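Local coordinates for protein tRNA (adenine(58)-N(1))-methyltransferase TrmI (Thermus thermophilus, PDB 2PWY) that catalyses the S-adenosyl-L-methionine-dependent N1-methylation of adenosine 58 in tRNA and is required for cell growth at extreme temperatures, at residues E68-M73 and T80-A85; K74-P79 and R130-A135; L110-A115 and R142-V147. All blocks are in the same frame, centred on the assembly; numbering follows the deposited sequence.

Contact 1: residues E68-M73 and T80-A85; sequences EYLLHM and TYPKDA. With SAH (S-adenosyl-L-homocysteine), chain E.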
loop_
_atom_site.group_PDB
_atom_site.type_symbol
_atom_site.label_atom_id
_atom_site.label_comp_id
_atom_site.label_asym_id
_atom_site.label_seq_id
_atom_site.Cartn_x
_atom_site.Cartn_y
_atom_site.Cartn_z
ATOM N N GLU A 68 0.490 15.939 16.598
ATOM C CA GLU A 68 0.817 15.412 17.937
ATOM C C GLU A 68 -0.316 15.647 18.926
ATOM O O GLU A 68 -0.648 14.770 19.723
ATOM C CB GLU A 68 2.113 16.019 18.464
ATOM C CG GLU A 68 3.341 15.472 17.739
ATOM C CD GLU A 68 4.630 16.223 18.048
ATOM O OE1 GLU A 68 4.582 17.441 18.334
ATOM O OE2 GLU A 68 5.699 15.584 17.964
ATOM N N TYR A 69 -0.907 16.832 18.856
ATOM C CA TYR A 69 -2.021 17.187 19.714
ATOM C C TYR A 69 -3.231 16.261 19.515
ATOM O O TYR A 69 -3.762 15.730 20.495
ATOM C CB TYR A 69 -2.410 18.646 19.480
ATOM C CG TYR A 69 -3.433 19.152 20.451
ATOM C CD1 TYR A 69 -3.141 19.250 21.816
ATOM C CD2 TYR A 69 -4.691 19.528 20.019
ATOM C CE1 TYR A 69 -4.100 19.731 22.731
ATOM C CE2 TYR A 69 -5.658 20.003 20.917
ATOM C CZ TYR A 69 -5.354 20.102 22.268
ATOM O OH TYR A 69 -6.313 20.572 23.142
ATOM N N LEU A 70 -3.679 16.081 18.268
ATOM C CA LEU A 70 -4.797 15.164 18.008
ATOM C C LEU A 70 -4.559 13.768 18.554
ATOM O O LEU A 70 -5.480 13.131 19.062
ATOM C CB LEU A 70 -5.133 15.059 16.515
ATOM C CG LEU A 70 -6.316 15.881 16.051
ATOM C CD1 LEU A 70 -5.928 17.358 16.065
ATOM C CD2 LEU A 70 -6.783 15.440 14.667
ATOM N N LEU A 71 -3.321 13.293 18.439
ATOM C CA LEU A 71 -2.992 11.926 18.811
ATOM C C LEU A 71 -2.929 11.723 20.326
ATOM O O LEU A 71 -3.086 10.597 20.795
ATOM C CB LEU A 71 -1.684 11.497 18.162
ATOM C CG LEU A 71 -1.663 11.422 16.630
ATOM C CD1 LEU A 71 -0.234 11.145 16.197
ATOM C CD2 LEU A 71 -2.634 10.355 16.111
ATOM N N HIS A 72 -2.723 12.805 21.078
ATOM C CA HIS A 72 -2.519 12.721 22.535
ATOM C C HIS A 72 -3.585 13.423 23.390
ATOM O O HIS A 72 -3.702 13.148 24.591
ATOM C CB HIS A 72 -1.098 13.196 22.911
ATOM C CG HIS A 72 -0.012 12.418 22.235
ATOM N ND1 HIS A 72 0.463 11.220 22.728
ATOM C CD2 HIS A 72 0.666 12.643 21.083
ATOM C CE1 HIS A 72 1.383 10.741 21.910
ATOM N NE2 HIS A 72 1.532 11.588 20.908
ATOM N N MET A 73 -4.381 14.307 22.784
ATOM C CA MET A 73 -5.428 15.014 23.526
ATOM C C MET A 73 -6.501 14.064 24.078
ATOM O O MET A 73 -6.753 12.992 23.512
ATOM C CB MET A 73 -6.090 16.101 22.662
ATOM C CG MET A 73 -6.943 15.563 21.512
ATOM S SD MET A 73 -7.545 16.887 20.461
ATOM C CE MET A 73 -8.739 15.990 19.480
ATOM N N THR A 80 -10.761 12.256 14.056
ATOM C CA THR A 80 -10.241 11.974 12.723
ATOM C C THR A 80 -8.716 11.869 12.798
ATOM O O THR A 80 -8.068 12.694 13.449
ATOM C CB THR A 80 -10.618 13.121 11.771
ATOM O OG1 THR A 80 -12.034 13.356 11.847
ATOM C CG2 THR A 80 -10.217 12.813 10.332
ATOM N N TYR A 81 -8.129 10.863 12.151
ATOM C CA TYR A 81 -6.671 10.778 12.159
ATOM C C TYR A 81 -6.060 11.922 11.354
ATOM O O TYR A 81 -6.634 12.357 10.361
ATOM C CB TYR A 81 -6.188 9.414 11.652
ATOM C CG TYR A 81 -6.377 8.323 12.690
ATOM C CD1 TYR A 81 -5.299 7.834 13.431
ATOM C CD2 TYR A 81 -7.644 7.796 12.940
ATOM C CE1 TYR A 81 -5.486 6.833 14.398
ATOM C CE2 TYR A 81 -7.842 6.812 13.889
ATOM C CZ TYR A 81 -6.764 6.327 14.610
ATOM O OH TYR A 81 -6.989 5.340 15.550
ATOM N N PRO A 82 -4.892 12.423 11.788
ATOM C CA PRO A 82 -4.208 13.506 11.076
ATOM C C PRO A 82 -4.023 13.306 9.565
ATOM O O PRO A 82 -4.256 14.234 8.814
ATOM C CB PRO A 82 -2.861 13.598 11.815
ATOM C CG PRO A 82 -3.215 13.223 13.194
ATOM C CD PRO A 82 -4.136 12.036 12.996
ATOM N N LYS A 83 -3.653 12.113 9.107
ATOM C CA LYS A 83 -3.467 11.908 7.666
ATOM C C LYS A 83 -4.770 12.173 6.899
ATOM O O LYS A 83 -4.775 12.674 5.763
ATOM C CB LYS A 83 -2.952 10.494 7.383
ATOM C CG LYS A 83 -3.947 9.376 7.674
ATOM C CD LYS A 83 -3.353 8.007 7.355
ATOM C CE LYS A 83 -4.381 6.911 7.683
ATOM N NZ LYS A 83 -5.582 6.930 6.791
ATOM N N ASP A 84 -5.880 11.808 7.529
ATOM C CA ASP A 84 -7.193 11.939 6.905
ATOM C C ASP A 84 -7.713 13.365 6.980
ATOM O O ASP A 84 -8.292 13.859 6.013
ATOM C CB ASP A 84 -8.173 10.968 7.568
ATOM C CG ASP A 84 -7.692 9.520 7.489
ATOM O OD1 ASP A 84 -7.331 9.097 6.381
ATOM O OD2 ASP A 84 -7.654 8.838 8.532
ATOM N N ALA A 85 -7.511 14.025 8.117
ATOM C CA ALA A 85 -7.965 15.414 8.290
ATOM C C ALA A 85 -7.211 16.328 7.315
ATOM O O ALA A 85 -7.807 17.189 6.665
ATOM C CB ALA A 85 -7.783 15.866 9.726
HETATM N N SAH E . -14.139 14.381 13.438
HETATM C CA SAH E . -14.319 14.363 14.927
HETATM C CB SAH E . -14.872 13.022 15.394
HETATM C CG SAH E . -16.356 12.854 15.056
HETATM S SD SAH E . -17.005 11.367 15.867
HETATM C C SAH E . -12.985 14.672 15.579
HETATM O O SAH E . -11.964 14.768 14.880
HETATM O OXT SAH E . -12.909 14.848 16.800
HETATM C "C5'" SAH E . -18.705 11.555 15.270
HETATM C "C4'" SAH E . -19.506 12.553 16.114
HETATM O "O4'" SAH E . -20.653 12.946 15.388
HETATM C "C3'" SAH E . -20.019 12.014 17.455
HETATM O "O3'" SAH E . -19.609 12.914 18.480
HETATM C "C2'" SAH E . -21.540 11.980 17.302
HETATM O "O2'" SAH E . -22.237 12.321 18.478
HETATM C "C1'" SAH E . -21.767 13.055 16.270
HETATM N N9 SAH E . -22.937 12.933 15.384
HETATM C C8 SAH E . -23.344 11.819 14.705
HETATM N N7 SAH E . -24.403 12.173 13.943
HETATM C C5 SAH E . -24.647 13.495 14.085
HETATM C C6 SAH E . -25.605 14.354 13.534
HETATM N N6 SAH E . -26.519 13.908 12.657
HETATM N N1 SAH E . -25.577 15.690 13.912
HETATM C C2 SAH E . -24.647 16.156 14.810
HETATM N N3 SAH E . -23.716 15.293 15.354
HETATM C C4 SAH E . -23.719 13.987 14.993
#
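Thr-80 OG1 has two hydrogen-bond partners: it accepts one from N of SAH at 2.8 Å, and it also bonds to Asp-173 OD2. The residue lies in the loop that joins helix 66-72 to helix 82-91 in the Rossmann-like catalytic domain of a class I methyltransferase. Its chi1 of -52° sets OG1 beside the backbone N, and these two atoms of Thr-80 both face the amino acid end of SAH. Thr-80 N donates to O of SAH at 2.9 Å, with an N-H...O angle of 156°. One residue thus holds both the amino group and the carboxylate of SAH.

Behind this polar side, the two segments meet through apolar groups. The CD2 methyl of Leu-70 abuts the Thr-80 carbonyl, 3.3 Å from its O. Leu-70 has an unusual chi1 of -100°, well off a staggered position, which suggests a tight fit. CB of Leu-70 also lies 4.3 Å from CG of Pro-82. Leu-70 continues onto Phe-113 of helix 109-118, so it is wedged between two helices and the loop.

Tyr-81 is the N-cap of helix 82-91, and its O accepts from Ala-85 N at 2.9 Å. Pro-82 opens the first turn, and its CG and CD meet Leu-71. Leu-71 crosses Pro-82 at a slant. Its CD2 methyl comes to 3.8 Å from CD of Pro-82.

Contact 2: residues K74-P79 and R130-A135; sequences KRSATP and RPHHLA. With SAH (S-adenosyl-L-homocysteine), chain E.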
loop_
_atom_site.group_PDB
_atom_site.type_symbol
_atom_site.label_atom_id
_atom_site.label_comp_id
_atom_site.label_asym_id
_atom_site.label_seq_id
_atom_site.Cartn_x
_atom_site.Cartn_y
_atom_site.Cartn_z
ATOM N N LYS A 74 -7.107 14.473 25.190
ATOM C CA LYS A 74 -8.235 13.774 25.802
ATOM C C LYS A 74 -9.336 13.669 24.758
ATOM O O LYS A 74 -9.510 14.579 23.935
ATOM C CB LYS A 74 -8.732 14.582 27.012
ATOM C CG LYS A 74 -9.839 13.941 27.848
ATOM C CD LYS A 74 -10.199 14.858 29.018
ATOM C CE LYS A 74 -11.356 14.315 29.851
ATOM N NZ LYS A 74 -10.872 13.517 31.008
ATOM N N ARG A 75 -10.064 12.561 24.767
ATOM C CA ARG A 75 -11.187 12.416 23.848
ATOM C C ARG A 75 -12.343 11.634 24.444
ATOM O O ARG A 75 -12.155 10.859 25.385
ATOM C CB ARG A 75 -10.730 11.760 22.537
ATOM C CG ARG A 75 -10.557 10.238 22.573
ATOM C CD ARG A 75 -9.203 9.806 23.133
ATOM N NE ARG A 75 -8.109 10.647 22.635
ATOM C CZ ARG A 75 -7.462 10.459 21.487
ATOM N NH1 ARG A 75 -6.487 11.295 21.146
ATOM N NH2 ARG A 75 -7.789 9.449 20.680
ATOM N N SER A 76 -13.537 11.839 23.896
ATOM C CA SER A 76 -14.604 10.860 24.077
ATOM C C SER A 76 -14.729 10.148 22.736
ATOM O O SER A 76 -14.242 9.021 22.577
ATOM C CB SER A 76 -15.912 11.506 24.545
ATOM O OG SER A 76 -16.334 12.510 23.641
ATOM N N ALA A 77 -15.317 10.833 21.756
ATOM C CA ALA A 77 -15.306 10.359 20.375
ATOM C C ALA A 77 -13.876 10.342 19.822
ATOM O O ALA A 77 -13.123 11.293 20.001
ATOM C CB ALA A 77 -16.202 11.240 19.516
ATOM N N THR A 78 -13.492 9.248 19.170
ATOM C CA THR A 78 -12.171 9.181 18.548
ATOM C C THR A 78 -12.038 10.239 17.426
ATOM O O THR A 78 -12.888 10.313 16.524
ATOM C CB THR A 78 -11.848 7.760 18.029
ATOM O OG1 THR A 78 -11.955 6.819 19.113
ATOM C CG2 THR A 78 -10.443 7.698 17.450
ATOM N N PRO A 79 -10.982 11.075 17.493
ATOM C CA PRO A 79 -10.864 12.101 16.460
ATOM C C PRO A 79 -10.454 11.519 15.119
ATOM O O PRO A 79 -9.875 10.430 15.058
ATOM C CB PRO A 79 -9.758 13.034 16.972
ATOM C CG PRO A 79 -9.153 12.374 18.156
ATOM C CD PRO A 79 -9.888 11.121 18.485
ATOM N N ARG A 130 -24.302 15.342 20.786
ATOM C CA ARG A 130 -24.096 14.849 22.151
ATOM C C ARG A 130 -23.384 15.880 23.033
ATOM O O ARG A 130 -22.243 16.248 22.751
ATOM C CB ARG A 130 -23.331 13.524 22.124
ATOM C CG ARG A 130 -24.085 12.403 21.419
ATOM C CD ARG A 130 -23.283 11.114 21.361
ATOM N NE ARG A 130 -23.095 10.527 22.689
ATOM C CZ ARG A 130 -22.599 9.313 22.916
ATOM N NH1 ARG A 130 -22.245 8.530 21.901
ATOM N NH2 ARG A 130 -22.466 8.879 24.164
ATOM N N PRO A 131 -24.056 16.349 24.109
ATOM C CA PRO A 131 -23.517 17.444 24.935
ATOM C C PRO A 131 -22.151 17.161 25.565
ATOM O O PRO A 131 -21.303 18.058 25.614
ATOM C CB PRO A 131 -24.575 17.615 26.041
ATOM C CG PRO A 131 -25.810 17.012 25.479
ATOM C CD PRO A 131 -25.359 15.876 24.620
ATOM N N HIS A 132 -21.928 15.943 26.045
ATOM C CA HIS A 132 -20.647 15.648 26.678
ATOM C C HIS A 132 -19.529 15.656 25.633
ATOM O O HIS A 132 -18.426 16.154 25.896
ATOM C CB HIS A 132 -20.660 14.330 27.458
ATOM C CG HIS A 132 -19.299 13.889 27.894
ATOM N ND1 HIS A 132 -18.569 14.566 28.850
ATOM C CD2 HIS A 132 -18.511 12.869 27.472
ATOM C CE1 HIS A 132 -17.400 13.972 29.011
ATOM N NE2 HIS A 132 -17.341 12.939 28.189
ATOM N N HIS A 133 -19.829 15.122 24.450
ATOM C CA HIS A 133 -18.892 15.169 23.334
ATOM C C HIS A 133 -18.550 16.619 22.997
ATOM O O HIS A 133 -17.376 16.975 22.882
ATOM C CB HIS A 133 -19.449 14.429 22.106
ATOM C CG HIS A 133 -19.450 12.930 22.236
ATOM N ND1 HIS A 133 -19.579 12.094 21.148
ATOM C CD2 HIS A 133 -19.335 12.122 23.318
ATOM C CE1 HIS A 133 -19.545 10.837 21.550
ATOM N NE2 HIS A 133 -19.387 10.825 22.863
ATOM N N LEU A 134 -19.575 17.454 22.858
ATOM C CA LEU A 134 -19.367 18.859 22.513
ATOM C C LEU A 134 -18.538 19.607 23.563
ATOM O O LEU A 134 -17.629 20.351 23.218
ATOM C CB LEU A 134 -20.696 19.575 22.258
ATOM C CG LEU A 134 -20.561 21.041 21.826
ATOM C CD1 LEU A 134 -19.685 21.202 20.566
ATOM C CD2 LEU A 134 -21.930 21.671 21.606
ATOM N N ALA A 135 -18.834 19.387 24.844
ATOM C CA ALA A 135 -18.048 20.012 25.907
ATOM C C ALA A 135 -16.555 19.673 25.813
ATOM O O ALA A 135 -15.715 20.572 25.906
ATOM C CB ALA A 135 -18.607 19.651 27.279
HETATM N N SAH E . -14.139 14.381 13.438
HETATM C CA SAH E . -14.319 14.363 14.927
HETATM C CB SAH E . -14.872 13.022 15.394
HETATM C CG SAH E . -16.356 12.854 15.056
HETATM S SD SAH E . -17.005 11.367 15.867
HETATM C C SAH E . -12.985 14.672 15.579
HETATM O O SAH E . -11.964 14.768 14.880
HETATM O OXT SAH E . -12.909 14.848 16.800
HETATM C "C5'" SAH E . -18.705 11.555 15.270
HETATM C "C4'" SAH E . -19.506 12.553 16.114
HETATM O "O4'" SAH E . -20.653 12.946 15.388
HETATM C "C3'" SAH E . -20.019 12.014 17.455
HETATM O "O3'" SAH E . -19.609 12.914 18.480
HETATM C "C2'" SAH E . -21.540 11.980 17.302
HETATM O "O2'" SAH E . -22.237 12.321 18.478
HETATM C "C1'" SAH E . -21.767 13.055 16.270
HETATM N N9 SAH E . -22.937 12.933 15.384
HETATM C C8 SAH E . -23.344 11.819 14.705
HETATM N N7 SAH E . -24.403 12.173 13.943
HETATM C C5 SAH E . -24.647 13.495 14.085
HETATM C C6 SAH E . -25.605 14.354 13.534
HETATM N N6 SAH E . -26.519 13.908 12.657
HETATM N N1 SAH E . -25.577 15.690 13.912
HETATM C C2 SAH E . -24.647 16.156 14.810
HETATM N N3 SAH E . -23.716 15.293 15.354
HETATM C C4 SAH E . -23.719 13.987 14.993
#
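The His-133 imidazole lies between two unlike layers. On one face are Ser-76 OG and the backbone N of Ala-77. On the opposite face is the guanidinium of Arg-130, with NE 3.7 Å above the ring plane and offset toward the rim. NE2 of His-133 in turn sits over the centre of the guanidinium. At the ring edge, near its plane, ND1 donates a nearly straight hydrogen bond to O3' of SAH, 2.8 Å long with an angle of 172°.

Ser-76 OG takes the position between its backbone N and carbonyl carbon (chi1 57°), which carries it over the ring, 3.0 Å from CD2 of His-133. Ser-76 CB meets the His-132 ring obliquely. Ala-77 CB touches both ligand and ring: it is 3.7 Å from SD of SAH and 3.8 Å from ND1 of His-133. An alanine in place of His-133 is likely to leave O3' without this donor and the Arg-130 guanidinium without the ring beneath it.

This loop-to-helix contact lies at the ribose side of the cofactor pocket in the Rossmann-like domain. Arg-130 N is held by Glu-128, another ribose-side residue of the pocket. The straight bond and flanking layers together probably fix the turn of the ring.

Contact 3: residues L110-A115 and R142-V147; sequences LTLFLA and RAFWQV. With SAH (S-adenosyl-L-homocysteine), chain E.
Leu-112, Trp-145 and Ala-115 carry most of this contact between two helices of the Rossmann-like fold. Helix 109-118 and helix 131-144 belong to successive beta-alpha-beta crossovers, and they pack side by side on the parallel strands. Residues 142-147 run from helix 131-144 into the following loop.

Leu-112 reaches across with one methyl. Its CD2 lies 3.5 Å from CB of Trp-145 and 4.2 Å from CD2 of Phe-144. The Leu-112 and Trp-145 side chains run past each other in opposite directions. CG of Trp-145 is anti to its backbone N (chi1 177°), which turns the indole in toward helix 109-118 at Ala-115. There the CB methyl of Ala-115 meets the pyrrole part of the indole obliquely, 3.5 Å from NE1 and 3.9 Å from CE2. The benzene part passes the helix backbone, with CZ2 of Trp-145 3.5 Å from O of Ala-115.

Asn-149 hydrogen-bonds two polar atoms: its OD1 to Trp-145 NE1 and its ND2 to Ala-115 O. Val-147 CB lies over one face of the indole, toward its rim, and Pro-96 of the second subunit also packs on Trp-145, so the contact borders a subunit interface. The other end of 110-115 faces the cofactor pocket. Leu-110 N donates to O of SAH at 2.9 Å, with an angle of 161°.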
loop_
_atom_site.group_PDB
_atom_site.type_symbol
_atom_site.label_atom_id
_atom_site.label_comp_id
_atom_site.label_asym_id
_atom_site.label_seq_id
_atom_site.Cartn_x
_atom_site.Cartn_y
_atom_site.Cartn_z
ATOM N N LEU A 110 -10.799 17.168 13.787
ATOM C CA LEU A 110 -11.031 17.710 12.441
ATOM C C LEU A 110 -11.354 19.213 12.520
ATOM O O LEU A 110 -10.907 19.995 11.682
ATOM C CB LEU A 110 -12.138 16.922 11.726
ATOM C CG LEU A 110 -12.437 17.365 10.287
ATOM C CD1 LEU A 110 -11.172 17.398 9.440
ATOM C CD2 LEU A 110 -13.561 16.513 9.643
ATOM N N THR A 111 -12.103 19.614 13.551
ATOM C CA THR A 111 -12.426 21.028 13.762
ATOM C C THR A 111 -11.174 21.904 13.716
ATOM O O THR A 111 -11.168 22.953 13.069
ATOM C CB THR A 111 -13.165 21.268 15.094
ATOM O OG1 THR A 111 -14.257 20.341 15.205
ATOM C CG2 THR A 111 -13.689 22.712 15.142
ATOM N N LEU A 112 -10.114 21.460 14.391
ATOM C CA LEU A 112 -8.867 22.216 14.411
ATOM C C LEU A 112 -8.230 22.348 13.027
ATOM O O LEU A 112 -7.770 23.436 12.655
ATOM C CB LEU A 112 -7.902 21.598 15.428
ATOM C CG LEU A 112 -8.255 21.907 16.894
ATOM C CD1 LEU A 112 -7.517 20.947 17.815
ATOM C CD2 LEU A 112 -7.944 23.391 17.263
ATOM N N PHE A 113 -8.235 21.259 12.257
ATOM C CA PHE A 113 -7.711 21.283 10.886
ATOM C C PHE A 113 -8.519 22.259 10.022
ATOM O O PHE A 113 -7.959 23.096 9.292
ATOM C CB PHE A 113 -7.726 19.877 10.274
ATOM C CG PHE A 113 -6.492 19.081 10.598
ATOM C CD1 PHE A 113 -6.371 18.430 11.823
ATOM C CD2 PHE A 113 -5.438 19.015 9.681
ATOM C CE1 PHE A 113 -5.197 17.698 12.141
ATOM C CE2 PHE A 113 -4.273 18.290 9.984
ATOM C CZ PHE A 113 -4.153 17.638 11.209
ATOM N N LEU A 114 -9.841 22.168 10.130
ATOM C CA LEU A 114 -10.745 23.064 9.390
ATOM C C LEU A 114 -10.526 24.543 9.759
ATOM O O LEU A 114 -10.501 25.432 8.890
ATOM C CB LEU A 114 -12.212 22.659 9.633
ATOM C CG LEU A 114 -12.654 21.251 9.179
ATOM C CD1 LEU A 114 -14.113 21.024 9.605
ATOM C CD2 LEU A 114 -12.463 21.029 7.682
ATOM N N ALA A 115 -10.347 24.794 11.053
ATOM C CA ALA A 115 -10.176 26.153 11.578
ATOM C C ALA A 115 -8.873 26.805 11.101
ATOM O O ALA A 115 -8.862 27.978 10.768
ATOM C CB ALA A 115 -10.265 26.140 13.112
ATOM N N ARG A 142 -10.205 24.933 22.350
ATOM C CA ARG A 142 -9.825 26.175 23.004
ATOM C C ARG A 142 -8.432 26.099 23.638
ATOM O O ARG A 142 -7.722 27.109 23.700
ATOM C CB ARG A 142 -10.920 26.625 23.970
ATOM C CG ARG A 142 -12.153 27.086 23.185
ATOM C CD ARG A 142 -13.468 27.003 23.954
ATOM N NE ARG A 142 -14.566 27.457 23.095
ATOM C CZ ARG A 142 -15.848 27.488 23.445
ATOM N NH1 ARG A 142 -16.232 27.089 24.653
ATOM N NH2 ARG A 142 -16.754 27.922 22.576
ATOM N N ALA A 143 -8.027 24.895 24.046
ATOM C CA ALA A 143 -6.723 24.673 24.679
ATOM C C ALA A 143 -5.562 24.824 23.699
ATOM O O ALA A 143 -4.408 25.011 24.111
ATOM C CB ALA A 143 -6.680 23.291 25.336
ATOM N N PHE A 144 -5.871 24.743 22.403
ATOM C CA PHE A 144 -4.848 24.709 21.358
ATOM C C PHE A 144 -4.925 25.904 20.409
ATOM O O PHE A 144 -3.919 26.278 19.798
ATOM C CB PHE A 144 -5.014 23.423 20.546
ATOM C CG PHE A 144 -3.835 23.087 19.683
ATOM C CD1 PHE A 144 -2.700 22.493 20.236
ATOM C CD2 PHE A 144 -3.859 23.339 18.316
ATOM C CE1 PHE A 144 -1.599 22.158 19.433
ATOM C CE2 PHE A 144 -2.759 23.017 17.517
ATOM C CZ PHE A 144 -1.635 22.417 18.080
ATOM N N TRP A 145 -6.110 26.503 20.311
ATOM C CA TRP A 145 -6.436 27.457 19.255
ATOM C C TRP A 145 -7.288 28.574 19.835
ATOM O O TRP A 145 -8.386 28.320 20.348
ATOM C CB TRP A 145 -7.211 26.705 18.172
ATOM C CG TRP A 145 -7.736 27.483 16.979
ATOM C CD1 TRP A 145 -9.040 27.768 16.723
ATOM C CD2 TRP A 145 -6.985 27.993 15.856
ATOM N NE1 TRP A 145 -9.165 28.429 15.522
ATOM C CE2 TRP A 145 -7.921 28.585 14.969
ATOM C CE3 TRP A 145 -5.626 28.010 15.515
ATOM C CZ2 TRP A 145 -7.541 29.205 13.777
ATOM C CZ3 TRP A 145 -5.240 28.633 14.313
ATOM C CH2 TRP A 145 -6.209 29.213 13.457
ATOM N N GLN A 146 -6.779 29.798 19.744
ATOM C CA GLN A 146 -7.414 30.951 20.368
ATOM C C GLN A 146 -8.224 31.831 19.405
ATOM O O GLN A 146 -8.893 32.777 19.843
ATOM C CB GLN A 146 -6.365 31.788 21.121
ATOM N N VAL A 147 -8.169 31.523 18.110
ATOM C CA VAL A 147 -8.882 32.302 17.098
ATOM C C VAL A 147 -10.372 31.962 17.143
ATOM O O VAL A 147 -10.744 30.788 17.109
ATOM C CB VAL A 147 -8.292 32.062 15.676
ATOM C CG1 VAL A 147 -9.107 32.772 14.611
ATOM C CG2 VAL A 147 -6.819 32.495 15.614
HETATM N N SAH E . -14.139 14.381 13.438
HETATM C CA SAH E . -14.319 14.363 14.927
HETATM C CB SAH E . -14.872 13.022 15.394
HETATM C CG SAH E . -16.356 12.854 15.056
HETATM S SD SAH E . -17.005 11.367 15.867
HETATM C C SAH E . -12.985 14.672 15.579
HETATM O O SAH E . -11.964 14.768 14.880
HETATM O OXT SAH E . -12.909 14.848 16.800
HETATM C "C5'" SAH E . -18.705 11.555 15.270
HETATM C "C4'" SAH E . -19.506 12.553 16.114
HETATM O "O4'" SAH E . -20.653 12.946 15.388
HETATM C "C3'" SAH E . -20.019 12.014 17.455
HETATM O "O3'" SAH E . -19.609 12.914 18.480
HETATM C "C2'" SAH E . -21.540 11.980 17.302
HETATM O "O2'" SAH E . -22.237 12.321 18.478
HETATM C "C1'" SAH E . -21.767 13.055 16.270
HETATM N N9 SAH E . -22.937 12.933 15.384
HETATM C C8 SAH E . -23.344 11.819 14.705
HETATM N N7 SAH E . -24.403 12.173 13.943
HETATM C C5 SAH E . -24.647 13.495 14.085
HETATM C C6 SAH E . -25.605 14.354 13.534
HETATM N N6 SAH E . -26.519 13.908 12.657
HETATM N N1 SAH E . -25.577 15.690 13.912
HETATM C C2 SAH E . -24.647 16.156 14.810
HETATM N N3 SAH E . -23.716 15.293 15.354
HETATM C C4 SAH E . -23.719 13.987 14.993
#

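How the contacts relate
The three contacts lie around one SAH molecule. Contacts 1 and 3 hold its amino acid end, and contact 2 runs from the carboxylate past the sulfur to the ribose. Residues 68-85 form one run shared by contacts 1 and 2, whose centres are 14 Å apart. Contact 2 and contact 3 both use helix 131-144, one at its start and one at its end, with centres about 15 Å apart and no touch. Contacts 1 and 3 are the closest pair, with centres 12 Å apart. They join where the Tyr-69 and Phe-144 rings stack and where CB of Ala-85 lies 3.6 Å from CG of Phe-113. Thr-80 and Leu-110 meet beside the ligand.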